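Local coordinates for protein glucosidase (Croceicoccus marinus, PDB 5Z3K) that probably hydrolyses O-glycosidic bonds as a family 39 beta-glucosidase, releasing glucose from beta-glucosides, at residues P200-P205 and S406-P411; L341-R346 and G362-G367; P32-D37 and T91-G96; K125-V130 and A179-K184; F275-N280 and N328-A333. All coordinates share one frame; numbering follows the deposited sequence.

The protein combines a closed eight-stranded parallel barrel with a beta domain built on a mixed, mostly antiparallel sheet. Contacts 3, 4 and 5 belong to the barrel's outer parts: between centres, contacts 3 and 4 lie about 24 Å apart, while contacts 4 and 5, on opposite sides of the chain's centre, are about 41 Å apart. Contact 2 lies in the beta domain, its nearest atoms about 8 Å from those of contact 5, and helix 329-341 leads from one to the other. Contact 1 joins a barrel loop to a small hairpin, about 37 Å from contact 2 between centres. In this fold the active site typically lies at the C-terminal ends of the barrel strands, where loop 200-205 emerges.

Contact 1 (P200-P205 and S406-P411)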
# COMPACT_ATOMS: atom_id res chain seq x y z
N PRO A 200 -10.29 -4.83 -11.28
CA PRO A 200 -10.06 -6.27 -11.02
C PRO A 200 -11.30 -7.14 -11.01
O PRO A 200 -11.15 -8.37 -11.00
CB PRO A 200 -9.39 -6.27 -9.63
CG PRO A 200 -9.84 -4.99 -9.00
CD PRO A 200 -9.93 -4.00 -10.12
N LEU A 201 -12.51 -6.58 -10.98
CA LEU A 201 -13.71 -7.40 -11.13
C LEU A 201 -14.25 -7.35 -12.56
O LEU A 201 -15.42 -7.70 -12.78
CB LEU A 201 -14.79 -6.97 -10.14
CG LEU A 201 -14.46 -7.03 -8.65
CD1 LEU A 201 -15.67 -6.63 -7.80
CD2 LEU A 201 -13.95 -8.42 -8.25
N ASN A 202 -13.44 -6.92 -13.52
CA ASN A 202 -13.84 -6.83 -14.93
C ASN A 202 -13.02 -7.83 -15.73
O ASN A 202 -11.78 -7.78 -15.70
CB ASN A 202 -13.63 -5.42 -15.48
CG ASN A 202 -14.73 -4.45 -15.06
OD1 ASN A 202 -14.83 -4.08 -13.90
ND2 ASN A 202 -15.54 -4.02 -16.02
N GLU A 203 -13.69 -8.72 -16.46
CA GLU A 203 -12.97 -9.59 -17.37
C GLU A 203 -12.39 -8.77 -18.52
O GLU A 203 -12.92 -7.72 -18.89
CB GLU A 203 -13.89 -10.69 -17.91
CG GLU A 203 -14.95 -10.18 -18.86
CD GLU A 203 -15.95 -11.25 -19.25
OE1 GLU A 203 -15.71 -12.44 -18.94
OE2 GLU A 203 -16.98 -10.90 -19.86
N GLY A 204 -11.27 -9.23 -19.06
CA GLY A 204 -10.62 -8.47 -20.10
C GLY A 204 -9.24 -8.98 -20.48
O GLY A 204 -8.71 -9.92 -19.89
N PRO A 205 -8.65 -8.35 -21.49
CA PRO A 205 -7.32 -8.77 -21.96
C PRO A 205 -6.21 -8.58 -20.93
O PRO A 205 -5.16 -9.23 -21.03
CB PRO A 205 -7.08 -7.90 -23.20
CG PRO A 205 -7.92 -6.69 -22.97
CD PRO A 205 -9.16 -7.19 -22.25
N SER A 406 -16.47 2.96 -16.44
CA SER A 406 -17.28 2.10 -15.58
C SER A 406 -16.51 0.85 -15.20
O SER A 406 -15.71 0.33 -15.99
CB SER A 406 -18.60 1.72 -16.26
OG SER A 406 -18.39 0.66 -17.17
N LEU A 407 -16.75 0.36 -13.99
CA LEU A 407 -16.14 -0.88 -13.52
C LEU A 407 -17.13 -1.63 -12.65
O LEU A 407 -18.05 -1.05 -12.06
CB LEU A 407 -14.85 -0.62 -12.73
CG LEU A 407 -15.00 -0.04 -11.32
CD1 LEU A 407 -13.89 -0.54 -10.41
CD2 LEU A 407 -15.01 1.48 -11.35
N ASN A 408 -16.94 -2.95 -12.57
CA ASN A 408 -17.74 -3.79 -11.68
C ASN A 408 -17.29 -3.59 -10.23
O ASN A 408 -16.10 -3.56 -9.94
CB ASN A 408 -17.62 -5.26 -12.08
CG ASN A 408 -18.22 -5.54 -13.44
OD1 ASN A 408 -19.07 -4.79 -13.93
ND2 ASN A 408 -17.78 -6.63 -14.07
N VAL A 409 -18.26 -3.44 -9.33
CA VAL A 409 -18.00 -3.23 -7.91
C VAL A 409 -18.75 -4.32 -7.16
O VAL A 409 -19.79 -4.79 -7.64
CB VAL A 409 -18.45 -1.84 -7.44
CG1 VAL A 409 -17.52 -0.74 -7.97
CG2 VAL A 409 -19.90 -1.58 -7.84
N PRO A 410 -18.28 -4.77 -6.00
CA PRO A 410 -19.01 -5.79 -5.25
C PRO A 410 -20.33 -5.25 -4.75
O PRO A 410 -20.51 -4.03 -4.64
CB PRO A 410 -18.06 -6.14 -4.09
CG PRO A 410 -17.14 -4.98 -3.96
CD PRO A 410 -17.03 -4.36 -5.32
N PRO A 411 -21.30 -6.11 -4.46
CA PRO A 411 -22.53 -5.64 -3.82
C PRO A 411 -22.22 -4.98 -2.49
O PRO A 411 -21.39 -5.46 -1.71
CB PRO A 411 -23.35 -6.92 -3.63
CG PRO A 411 -22.36 -8.04 -3.74
CD PRO A 411 -21.31 -7.57 -4.69
O HOH W 1 -13.75 -3.86 -11.56
O HOH W 2 -18.17 -2.21 -15.69
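L201, N202 and N408 bury most of the surface here, and their polar atoms interlock. The side chain of N202 reaches across so that OD1 accepts the backbone N of N408 at 2.7 Å, in the plane of the amide, on a lone pair and nearly straight. N408 answers in the other direction: its ND2 donates a hydrogen bond to L201 O at 2.9 Å, with the donor tilted 32° from that carbonyl's plane. The two asparagine amides lie stacked, their planes only 20° apart. Asparagine suits both places because a short amide can serve a backbone group without a long, flexible chain.

The loop 200-205 follows barrel strand 191-197 and leads to helix 208-216, while strand 405-408 pairs with strand 391-394 in a two-stranded antiparallel hairpin. The contact thus brings a hairpin from far along the sequence over a beta-alpha loop of the TIM barrel. Two waters complete the polar network. One accepts a hydrogen bond from L201 N and donates to N202 OD1 and N408 O, giving N202 OD1 a second donor; the other lies between N202 ND2, S406 OG and N408 OD1.

Beside this polar patch the contact is apolar. With CG anti to its carbonyl carbon (chi1 -59°), L201 sends CD1 to within 3.6 Å of P410 CD, the two side chains crossing at about a right angle. Both L201 and P410 also touch I242 of helix 238-252, and W228 of strand 223-229 packs against L407, V409 and P410.

Contact 2 (L341-R346 and G362-G367)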
# COMPACT_ATOMS: atom_id res chain seq x y z
N LEU A 341 1.52 -2.92 12.52
CA LEU A 341 1.90 -3.94 11.54
C LEU A 341 3.38 -4.31 11.65
O LEU A 341 3.78 -5.35 11.11
CB LEU A 341 1.60 -3.45 10.11
CG LEU A 341 0.11 -3.27 9.79
CD1 LEU A 341 -0.14 -2.75 8.37
CD2 LEU A 341 -0.62 -4.61 10.05
N ALA A 342 4.19 -3.49 12.32
CA ALA A 342 5.60 -3.81 12.47
C ALA A 342 5.86 -4.78 13.61
O ALA A 342 6.98 -5.29 13.71
CB ALA A 342 6.43 -2.54 12.68
N THR A 343 4.88 -5.02 14.49
CA THR A 343 5.06 -6.07 15.47
C THR A 343 5.20 -7.41 14.75
O THR A 343 4.83 -7.55 13.59
CB THR A 343 3.89 -6.11 16.45
OG1 THR A 343 2.68 -6.45 15.74
CG2 THR A 343 3.72 -4.77 17.14
N THR A 344 5.80 -8.38 15.43
CA THR A 344 6.05 -9.64 14.76
C THR A 344 5.13 -10.74 15.21
O THR A 344 4.80 -11.62 14.41
CB THR A 344 7.49 -10.09 14.96
OG1 THR A 344 7.78 -10.14 16.36
CG2 THR A 344 8.45 -9.11 14.28
N GLU A 345 4.71 -10.72 16.46
CA GLU A 345 3.84 -11.76 16.99
C GLU A 345 2.45 -11.15 17.16
O GLU A 345 2.25 -10.25 17.97
CB GLU A 345 4.41 -12.30 18.30
CG GLU A 345 5.72 -13.04 18.05
CD GLU A 345 6.34 -13.64 19.30
OE1 GLU A 345 7.27 -14.46 19.16
OE2 GLU A 345 5.90 -13.28 20.42
N ARG A 346 1.50 -11.63 16.36
CA ARG A 346 0.13 -11.16 16.50
C ARG A 346 -0.49 -11.76 17.75
O ARG A 346 -0.26 -12.93 18.07
CB ARG A 346 -0.70 -11.53 15.27
CG ARG A 346 -2.11 -10.97 15.29
CD ARG A 346 -2.70 -11.06 13.91
NE ARG A 346 -4.11 -10.69 13.87
CZ ARG A 346 -4.93 -11.03 12.89
NH1 ARG A 346 -4.47 -11.75 11.87
NH2 ARG A 346 -6.20 -10.66 12.92
N GLY A 362 -0.65 -6.86 18.70
CA GLY A 362 0.59 -7.55 18.41
C GLY A 362 1.67 -7.15 19.40
O GLY A 362 1.52 -6.19 20.16
N ARG A 363 2.76 -7.91 19.40
CA ARG A 363 3.89 -7.57 20.27
C ARG A 363 5.20 -7.67 19.50
O ARG A 363 5.31 -8.42 18.53
CB ARG A 363 3.93 -8.45 21.54
CG ARG A 363 4.14 -9.92 21.30
CD ARG A 363 4.25 -10.66 22.62
NE ARG A 363 4.75 -12.01 22.41
CZ ARG A 363 4.63 -13.01 23.28
NH1 ARG A 363 4.00 -12.81 24.43
NH2 ARG A 363 5.13 -14.20 22.99
N THR A 364 6.19 -6.88 19.93
CA THR A 364 7.47 -6.85 19.24
C THR A 364 8.28 -8.11 19.51
O THR A 364 8.04 -8.85 20.47
CB THR A 364 8.29 -5.64 19.68
OG1 THR A 364 8.36 -5.63 21.11
CG2 THR A 364 7.65 -4.35 19.20
N ALA A 365 9.30 -8.33 18.67
CA ALA A 365 10.08 -9.56 18.76
C ALA A 365 10.75 -9.71 20.13
O ALA A 365 10.81 -10.82 20.68
CB ALA A 365 11.13 -9.62 17.65
N ASP A 366 11.22 -8.61 20.72
CA ASP A 366 11.86 -8.68 22.02
C ASP A 366 10.87 -8.85 23.17
O ASP A 366 11.31 -8.98 24.32
CB ASP A 366 12.75 -7.44 22.26
CG ASP A 366 11.95 -6.14 22.40
OD1 ASP A 366 10.71 -6.16 22.43
OD2 ASP A 366 12.59 -5.08 22.50
N GLY A 367 9.57 -8.87 22.89
CA GLY A 367 8.56 -9.11 23.90
C GLY A 367 8.27 -7.95 24.84
O GLY A 367 7.42 -8.10 25.72
O HOH W 3 7.63 -11.60 21.73
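E345 and R363 face each other as an antiparallel hydrogen-bonded pair, their side chains on the same face of the sheet. R363 comes side-on: NE and NH2 both grip the single oxygen E345 OE2, at 2.6 Å and 2.8 Å, and that oxygen lies in the guanidinium plane. The carboxylate is turned 38° from that plane. NE arrives nearly along the C-O axis of E345, NH2 from the syn side. R363 CG lies between its backbone N and carbonyl carbon (chi1 63°), from where an extended chain crosses that of E345 at a slant; their stems touch at E345 CB and R363 CG, 3.8 Å apart. Arginine suits the place because its adjacent NE-H and NH2-H point the same way and can converge on one carboxylate oxygen.

Below the side chains, R363 O accepts from both T344 N (3.1 Å) and E345 N (3.2 Å), while R363 N returns a bond to E345 O. Two residues facing one make a classic beta bulge. T343 OG1, bonded to T340 O, lies 3.6 Å from G362 CA, where a side chain would project; glycine, having none, suits the position.

The strands 345-350 and 357-363 form a hairpin in the middle of the large mixed sheet. Strand 369-376 flanks 357-363, strand 6-13 flanks 345-350, P16 of strand 16-17 touches both E345 and R363, and helix 329-341 feeds in from the barrel.

Contact 3 (P32-D37 and T91-G96); sequences PAPGTD and TDTWVG
A33 sets its methyl over one face of the W94 indole: CB stands 3.8 Å from the centroid of the six-membered ring, a CH-pi contact offset toward the rim, and comes closest to CE2, at 3.4 Å. The short methyl brings the turn's backbone close to the indole face. W94 has CG anti to its carbonyl carbon (chi1 -73°), which swings the indole from the helix toward the loop. T36 meets the same ring at its edge: its first torsion (-50°) puts OG1 beside its own backbone N, 3.6 Å from W94 CH2. T93, one residue earlier on the helix, packs against A33 and P34. T93 CG2 reaches A33 CB at 3.8 Å, and T93 OG1, bonded to A89 O, meets P34 at CD, 3.6 Å away.

The indole NE1 bonds A31 O, just before P32, and the ring of W59 also meets it, the planes about 30° apart. Residues 33-36 form a type II turn, with P34 and G35 in its central positions and A33 and T36 linked by two backbone bonds; G35 has the positive phi that glycine takes up readily. This is a loop after the first strand of a TIM barrel packed on the helix that follows the second.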
# COMPACT_ATOMS: atom_id res chain seq x y z
N PRO A 32 12.96 15.51 -1.28
CA PRO A 32 13.51 16.01 -2.55
C PRO A 32 14.56 15.09 -3.15
O PRO A 32 15.25 14.35 -2.45
CB PRO A 32 14.12 17.36 -2.16
CG PRO A 32 13.40 17.77 -0.96
CD PRO A 32 12.97 16.54 -0.23
N ALA A 33 14.70 15.19 -4.47
CA ALA A 33 15.77 14.58 -5.24
C ALA A 33 16.11 15.56 -6.36
O ALA A 33 15.31 16.44 -6.68
CB ALA A 33 15.35 13.23 -5.83
N PRO A 34 17.29 15.42 -6.97
CA PRO A 34 17.65 16.35 -8.06
C PRO A 34 16.59 16.38 -9.15
O PRO A 34 16.14 15.34 -9.64
CB PRO A 34 18.99 15.79 -8.57
CG PRO A 34 19.56 15.07 -7.40
CD PRO A 34 18.38 14.49 -6.65
N GLY A 35 16.18 17.60 -9.51
CA GLY A 35 15.13 17.81 -10.49
C GLY A 35 13.73 17.77 -9.93
O GLY A 35 12.78 18.16 -10.63
N THR A 36 13.56 17.29 -8.70
CA THR A 36 12.27 17.26 -8.01
C THR A 36 12.52 17.73 -6.57
O THR A 36 12.45 16.99 -5.60
CB THR A 36 11.64 15.86 -8.04
OG1 THR A 36 11.66 15.36 -9.38
CG2 THR A 36 10.20 15.90 -7.52
N ASP A 37 12.84 19.00 -6.40
CA ASP A 37 13.25 19.44 -5.07
C ASP A 37 12.24 20.34 -4.38
O ASP A 37 12.54 20.88 -3.32
CB ASP A 37 14.61 20.13 -5.13
CG ASP A 37 14.70 21.16 -6.21
OD1 ASP A 37 13.70 21.86 -6.46
OD2 ASP A 37 15.79 21.25 -6.82
N THR A 91 16.43 8.78 -9.26
CA THR A 91 15.97 7.48 -8.79
C THR A 91 16.93 6.90 -7.75
O THR A 91 16.50 6.33 -6.75
CB THR A 91 15.79 6.53 -9.97
OG1 THR A 91 14.93 7.13 -10.95
CG2 THR A 91 15.16 5.21 -9.50
N ASP A 92 18.24 7.08 -7.97
CA ASP A 92 19.22 6.67 -6.97
C ASP A 92 18.94 7.32 -5.63
O ASP A 92 19.08 6.68 -4.58
CB ASP A 92 20.64 7.05 -7.42
CG ASP A 92 21.21 6.13 -8.48
OD1 ASP A 92 20.57 5.12 -8.82
OD2 ASP A 92 22.31 6.45 -8.98
N THR A 93 18.58 8.60 -5.65
CA THR A 93 18.34 9.32 -4.40
C THR A 93 17.14 8.73 -3.66
O THR A 93 17.21 8.47 -2.46
CB THR A 93 18.15 10.80 -4.71
OG1 THR A 93 19.38 11.30 -5.24
CG2 THR A 93 17.79 11.59 -3.46
N TRP A 94 16.05 8.48 -4.39
CA TRP A 94 14.86 7.93 -3.74
C TRP A 94 15.08 6.49 -3.29
O TRP A 94 14.57 6.08 -2.24
CB TRP A 94 13.67 8.05 -4.69
CG TRP A 94 13.18 9.48 -4.83
CD1 TRP A 94 12.93 10.35 -3.82
CD2 TRP A 94 12.86 10.17 -6.05
NE1 TRP A 94 12.48 11.55 -4.32
CE2 TRP A 94 12.43 11.47 -5.69
CE3 TRP A 94 12.91 9.83 -7.41
CZ2 TRP A 94 12.05 12.43 -6.64
CZ3 TRP A 94 12.52 10.79 -8.36
CH2 TRP A 94 12.10 12.07 -7.96
N VAL A 95 15.83 5.71 -4.07
CA VAL A 95 16.16 4.35 -3.65
C VAL A 95 16.99 4.38 -2.38
O VAL A 95 16.73 3.62 -1.43
CB VAL A 95 16.89 3.60 -4.79
CG1 VAL A 95 17.59 2.35 -4.28
CG2 VAL A 95 15.90 3.26 -5.91
N GLY A 96 17.98 5.26 -2.32
CA GLY A 96 18.79 5.36 -1.12
C GLY A 96 17.97 5.82 0.08
O GLY A 96 18.16 5.31 1.19

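Contact 4 (K125-V130 and A179-K184); sequences KYEQVV and AARAVK
Two neighbouring helices of the TIM barrel's outer ring meet here, helix 123-138, which follows strand 104-109, and helix 169-186, which follows strand 151-154. Their axes come within 8.7 Å and run in roughly the same direction, 35° apart. At the outer side of the groove E127 and R181 make a salt bridge. E127 has CG anti to its backbone N (chi1 -178°) and an extended chain, which carries the carboxylate across to the other helix; R181 bends at its third torsion and crosses it at about a right angle.

The arginine grips side-on with two nitrogens, one to each oxygen. R181 NH2 gives a nearly straight bond to E127 OE1 at 2.9 Å, and R181 NE reaches E127 OE2 at 3.2 Å. Both oxygens lie close to the guanidinium plane, but the carboxylate is turned 48° from it, so OE1 is approached from above its own plane. R185, one turn further along, gives OE2 a second salt bridge, so the negative charge is shared between two arginines.

Further in, the surface is apolar. V130 CG1 touches A182 CB at 4.1 Å and A179 CB at 4.4 Å, and A182 CB also rests on E127 O, 3.8 Å away. Alanines suit this groove because a single methyl lets the helices approach, while the branched valine lays one methyl against both alanines. Y126 and V130 touch I109 and A179 touches F154, both on barrel strands. Adjacent helices running in the same general direction outside successive parallel strands are the mark of the (beta/alpha)8 barrel.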
# COMPACT_ATOMS: atom_id res chain seq x y z
N LYS A 125 16.11 -3.91 -27.70
CA LYS A 125 16.83 -2.88 -26.95
C LYS A 125 16.12 -2.54 -25.65
O LYS A 125 16.77 -2.32 -24.62
CB LYS A 125 17.02 -1.63 -27.81
CG LYS A 125 18.02 -0.61 -27.23
CD LYS A 125 18.27 0.55 -28.19
CE LYS A 125 19.55 1.28 -27.83
NZ LYS A 125 19.95 2.29 -28.85
N TYR A 126 14.79 -2.50 -25.67
CA TYR A 126 14.03 -2.32 -24.43
C TYR A 126 14.45 -3.34 -23.38
O TYR A 126 14.72 -3.00 -22.22
CB TYR A 126 12.53 -2.42 -24.74
CG TYR A 126 11.61 -2.12 -23.57
CD1 TYR A 126 11.30 -0.81 -23.22
CD2 TYR A 126 11.04 -3.15 -22.84
CE1 TYR A 126 10.43 -0.54 -22.15
CE2 TYR A 126 10.18 -2.89 -21.77
CZ TYR A 126 9.89 -1.58 -21.44
OH TYR A 126 9.04 -1.31 -20.37
N GLU A 127 14.57 -4.61 -23.79
CA GLU A 127 14.93 -5.67 -22.85
C GLU A 127 16.34 -5.46 -22.29
O GLU A 127 16.57 -5.65 -21.09
CB GLU A 127 14.80 -7.03 -23.55
CG GLU A 127 15.12 -8.23 -22.66
CD GLU A 127 14.78 -9.56 -23.33
OE1 GLU A 127 14.09 -9.56 -24.37
OE2 GLU A 127 15.19 -10.62 -22.80
N GLN A 128 17.28 -5.07 -23.13
CA GLN A 128 18.61 -4.82 -22.66
C GLN A 128 18.62 -3.67 -21.63
O GLN A 128 19.26 -3.74 -20.66
CB GLN A 128 19.52 -4.42 -23.82
CG GLN A 128 19.81 -5.45 -24.85
CD GLN A 128 20.80 -4.90 -25.89
OE1 GLN A 128 20.42 -4.30 -26.86
NE2 GLN A 128 22.07 -5.02 -25.61
N VAL A 129 17.86 -2.65 -21.90
CA VAL A 129 17.87 -1.48 -21.02
C VAL A 129 17.21 -1.83 -19.69
O VAL A 129 17.69 -1.43 -18.62
CB VAL A 129 17.21 -0.28 -21.73
CG1 VAL A 129 16.84 0.81 -20.75
CG2 VAL A 129 18.17 0.26 -22.79
N VAL A 130 16.14 -2.64 -19.72
CA VAL A 130 15.52 -3.08 -18.46
C VAL A 130 16.51 -3.91 -17.65
O VAL A 130 16.62 -3.76 -16.43
CB VAL A 130 14.23 -3.88 -18.72
CG1 VAL A 130 13.72 -4.52 -17.40
CG2 VAL A 130 13.16 -2.98 -19.33
N ALA A 179 10.57 -8.00 -19.89
CA ALA A 179 10.95 -7.54 -18.56
C ALA A 179 11.19 -8.71 -17.61
O ALA A 179 12.17 -8.71 -16.86
CB ALA A 179 9.88 -6.60 -18.01
N ALA A 180 10.31 -9.71 -17.64
CA ALA A 180 10.47 -10.87 -16.76
C ALA A 180 11.76 -11.62 -17.08
O ALA A 180 12.49 -12.03 -16.16
CB ALA A 180 9.26 -11.79 -16.89
N ARG A 181 12.03 -11.85 -18.37
CA ARG A 181 13.30 -12.46 -18.76
C ARG A 181 14.49 -11.67 -18.23
O ARG A 181 15.45 -12.25 -17.72
CB ARG A 181 13.39 -12.57 -20.29
CG ARG A 181 12.69 -13.79 -20.86
CD ARG A 181 13.11 -14.06 -22.31
NE ARG A 181 12.97 -12.86 -23.13
CZ ARG A 181 11.86 -12.52 -23.77
NH1 ARG A 181 10.78 -13.29 -23.69
NH2 ARG A 181 11.82 -11.41 -24.49
N ALA A 182 14.45 -10.34 -18.36
CA ALA A 182 15.59 -9.53 -17.92
C ALA A 182 15.77 -9.59 -16.41
O ALA A 182 16.89 -9.74 -15.92
CB ALA A 182 15.42 -8.09 -18.39
N VAL A 183 14.68 -9.49 -15.65
CA VAL A 183 14.78 -9.53 -14.20
C VAL A 183 15.35 -10.87 -13.75
O VAL A 183 16.26 -10.94 -12.91
CB VAL A 183 13.40 -9.26 -13.56
CG1 VAL A 183 13.38 -9.71 -12.10
CG2 VAL A 183 13.03 -7.79 -13.70
N LYS A 184 14.82 -11.97 -14.30
CA LYS A 184 15.25 -13.29 -13.87
C LYS A 184 16.67 -13.60 -14.34
O LYS A 184 17.39 -14.35 -13.67
CB LYS A 184 14.28 -14.35 -14.39
CG LYS A 184 12.88 -14.24 -13.79
CD LYS A 184 12.91 -14.45 -12.29
CE LYS A 184 11.51 -14.66 -11.73
NZ LYS A 184 11.57 -14.88 -10.27

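Contact 5 (F275-N280 and N328-A333)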
# COMPACT_ATOMS: atom_id res chain seq x y z
N PHE A 275 -13.82 14.46 1.25
CA PHE A 275 -13.94 13.66 2.45
C PHE A 275 -13.43 14.49 3.61
O PHE A 275 -12.72 15.48 3.41
CB PHE A 275 -13.13 12.36 2.33
CG PHE A 275 -11.73 12.58 1.83
CD1 PHE A 275 -10.73 12.98 2.70
CD2 PHE A 275 -11.43 12.40 0.49
CE1 PHE A 275 -9.44 13.21 2.24
CE2 PHE A 275 -10.14 12.62 0.02
CZ PHE A 275 -9.14 13.02 0.90
N GLU A 276 -13.80 14.08 4.81
CA GLU A 276 -13.19 14.63 6.01
C GLU A 276 -11.89 13.90 6.30
O GLU A 276 -11.79 12.68 6.11
CB GLU A 276 -14.13 14.52 7.21
CG GLU A 276 -15.47 15.23 7.04
CD GLU A 276 -15.35 16.75 7.05
OE1 GLU A 276 -14.34 17.28 7.56
OE2 GLU A 276 -16.28 17.42 6.55
N ASP A 277 -10.89 14.67 6.75
CA ASP A 277 -9.61 14.11 7.19
C ASP A 277 -9.82 12.95 8.17
O ASP A 277 -9.24 11.87 8.01
CB ASP A 277 -8.78 15.24 7.81
CG ASP A 277 -7.51 14.75 8.50
OD1 ASP A 277 -6.75 13.96 7.90
OD2 ASP A 277 -7.24 15.21 9.64
N PHE A 278 -10.66 13.15 9.18
CA PHE A 278 -10.75 12.16 10.25
C PHE A 278 -11.55 10.94 9.84
O PHE A 278 -11.27 9.84 10.32
CB PHE A 278 -11.35 12.80 11.52
CG PHE A 278 -12.44 13.80 11.24
CD1 PHE A 278 -13.76 13.39 11.14
CD2 PHE A 278 -12.15 15.14 11.07
CE1 PHE A 278 -14.77 14.30 10.88
CE2 PHE A 278 -13.15 16.06 10.80
CZ PHE A 278 -14.46 15.64 10.71
N ASP A 279 -12.54 11.10 8.94
CA ASP A 279 -13.24 9.95 8.37
C ASP A 279 -12.27 9.05 7.61
O ASP A 279 -12.28 7.82 7.76
CB ASP A 279 -14.34 10.42 7.41
CG ASP A 279 -15.50 11.09 8.11
OD1 ASP A 279 -15.57 11.02 9.35
OD2 ASP A 279 -16.35 11.67 7.41
N ASN A 280 -11.43 9.67 6.78
CA ASN A 280 -10.48 8.94 5.96
C ASN A 280 -9.46 8.20 6.83
O ASN A 280 -9.13 7.04 6.56
CB ASN A 280 -9.78 9.93 5.01
CG ASN A 280 -9.03 9.24 3.87
OD1 ASN A 280 -8.23 8.33 4.09
ND2 ASN A 280 -9.29 9.68 2.64
N ASN A 328 -1.75 15.45 10.05
CA ASN A 328 -3.19 15.51 10.30
C ASN A 328 -3.63 14.14 10.82
O ASN A 328 -2.80 13.31 11.20
CB ASN A 328 -3.92 15.92 9.02
CG ASN A 328 -3.54 15.05 7.84
OD1 ASN A 328 -3.27 13.86 8.00
ND2 ASN A 328 -3.48 15.65 6.64
N ALA A 329 -4.94 13.91 10.84
CA ALA A 329 -5.43 12.63 11.33
C ALA A 329 -5.06 11.48 10.40
O ALA A 329 -4.76 10.37 10.86
CB ALA A 329 -6.95 12.68 11.54
N ARG A 330 -5.08 11.72 9.08
CA ARG A 330 -4.69 10.65 8.15
C ARG A 330 -3.24 10.25 8.35
O ARG A 330 -2.91 9.05 8.38
CB ARG A 330 -4.92 11.09 6.69
CG ARG A 330 -6.35 10.95 6.17
CD ARG A 330 -6.52 11.79 4.90
NE ARG A 330 -6.49 13.23 5.20
CZ ARG A 330 -6.23 14.18 4.32
NH1 ARG A 330 -5.97 13.87 3.05
NH2 ARG A 330 -6.24 15.46 4.71
N THR A 331 -2.33 11.23 8.44
CA THR A 331 -0.93 10.87 8.66
C THR A 331 -0.74 10.25 10.03
O THR A 331 0.14 9.41 10.22
CB THR A 331 -0.01 12.09 8.47
OG1 THR A 331 -0.32 13.09 9.44
CG2 THR A 331 -0.18 12.68 7.08
N GLY A 332 -1.56 10.65 11.01
CA GLY A 332 -1.47 10.03 12.31
C GLY A 332 -1.88 8.57 12.25
O GLY A 332 -1.16 7.69 12.73
N ALA A 333 -3.03 8.29 11.64
CA ALA A 333 -3.48 6.91 11.49
C ALA A 333 -2.47 6.09 10.69
O ALA A 333 -2.22 4.92 11.00
CB ALA A 333 -4.86 6.86 10.84
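F278 and A329 bring the chains nearest, their CA atoms 5.4 Å apart, where the first turn of helix 277-291 lies against the start of helix 329-341. From that turn D277 reaches over to the backbone N-H groups of the other helix. Its CG is anti to its own N (chi1 172°), and the carboxylate takes A329 N on D277 OD2 at 2.9 Å, on the syn lone pair, and R330 N on D277 OD1 at 3.0 Å, from the syn side but 29° out of plane. OD1 has a second use: the anti lone pair of D277 OD1 receives R330 NE at 2.8 Å, nearly straight, a salt bridge in which the carboxylate and guanidinium planes stand 69° apart. A short acid suits the place because it can serve two adjacent amides and a charge at once.

The guanidinium also has an apolar neighbour. F275 turns the edge of its ring to one guanidinium face, with F275 CE1 3.6 Å from R330 NH1. N280 lies along the arginine's stem, its CG 3.7 Å from R330 CD, and its ND2 sits over the centre of the F275 ring. Within segment 328-333, N328 and T331 form a capping box: OD1 of N328 accepts from T331 N at 2.8 Å, and OG1 of T331 accepts from N328 N.

The N-H groups of A329, R330 and T331 thus each have a side-chain acceptor, and the helix's partial positive charge together with R330 would be expected to favour the ionised form of D277. The acid in turn holds R330 in place, joining the two helices through charge and backbone together.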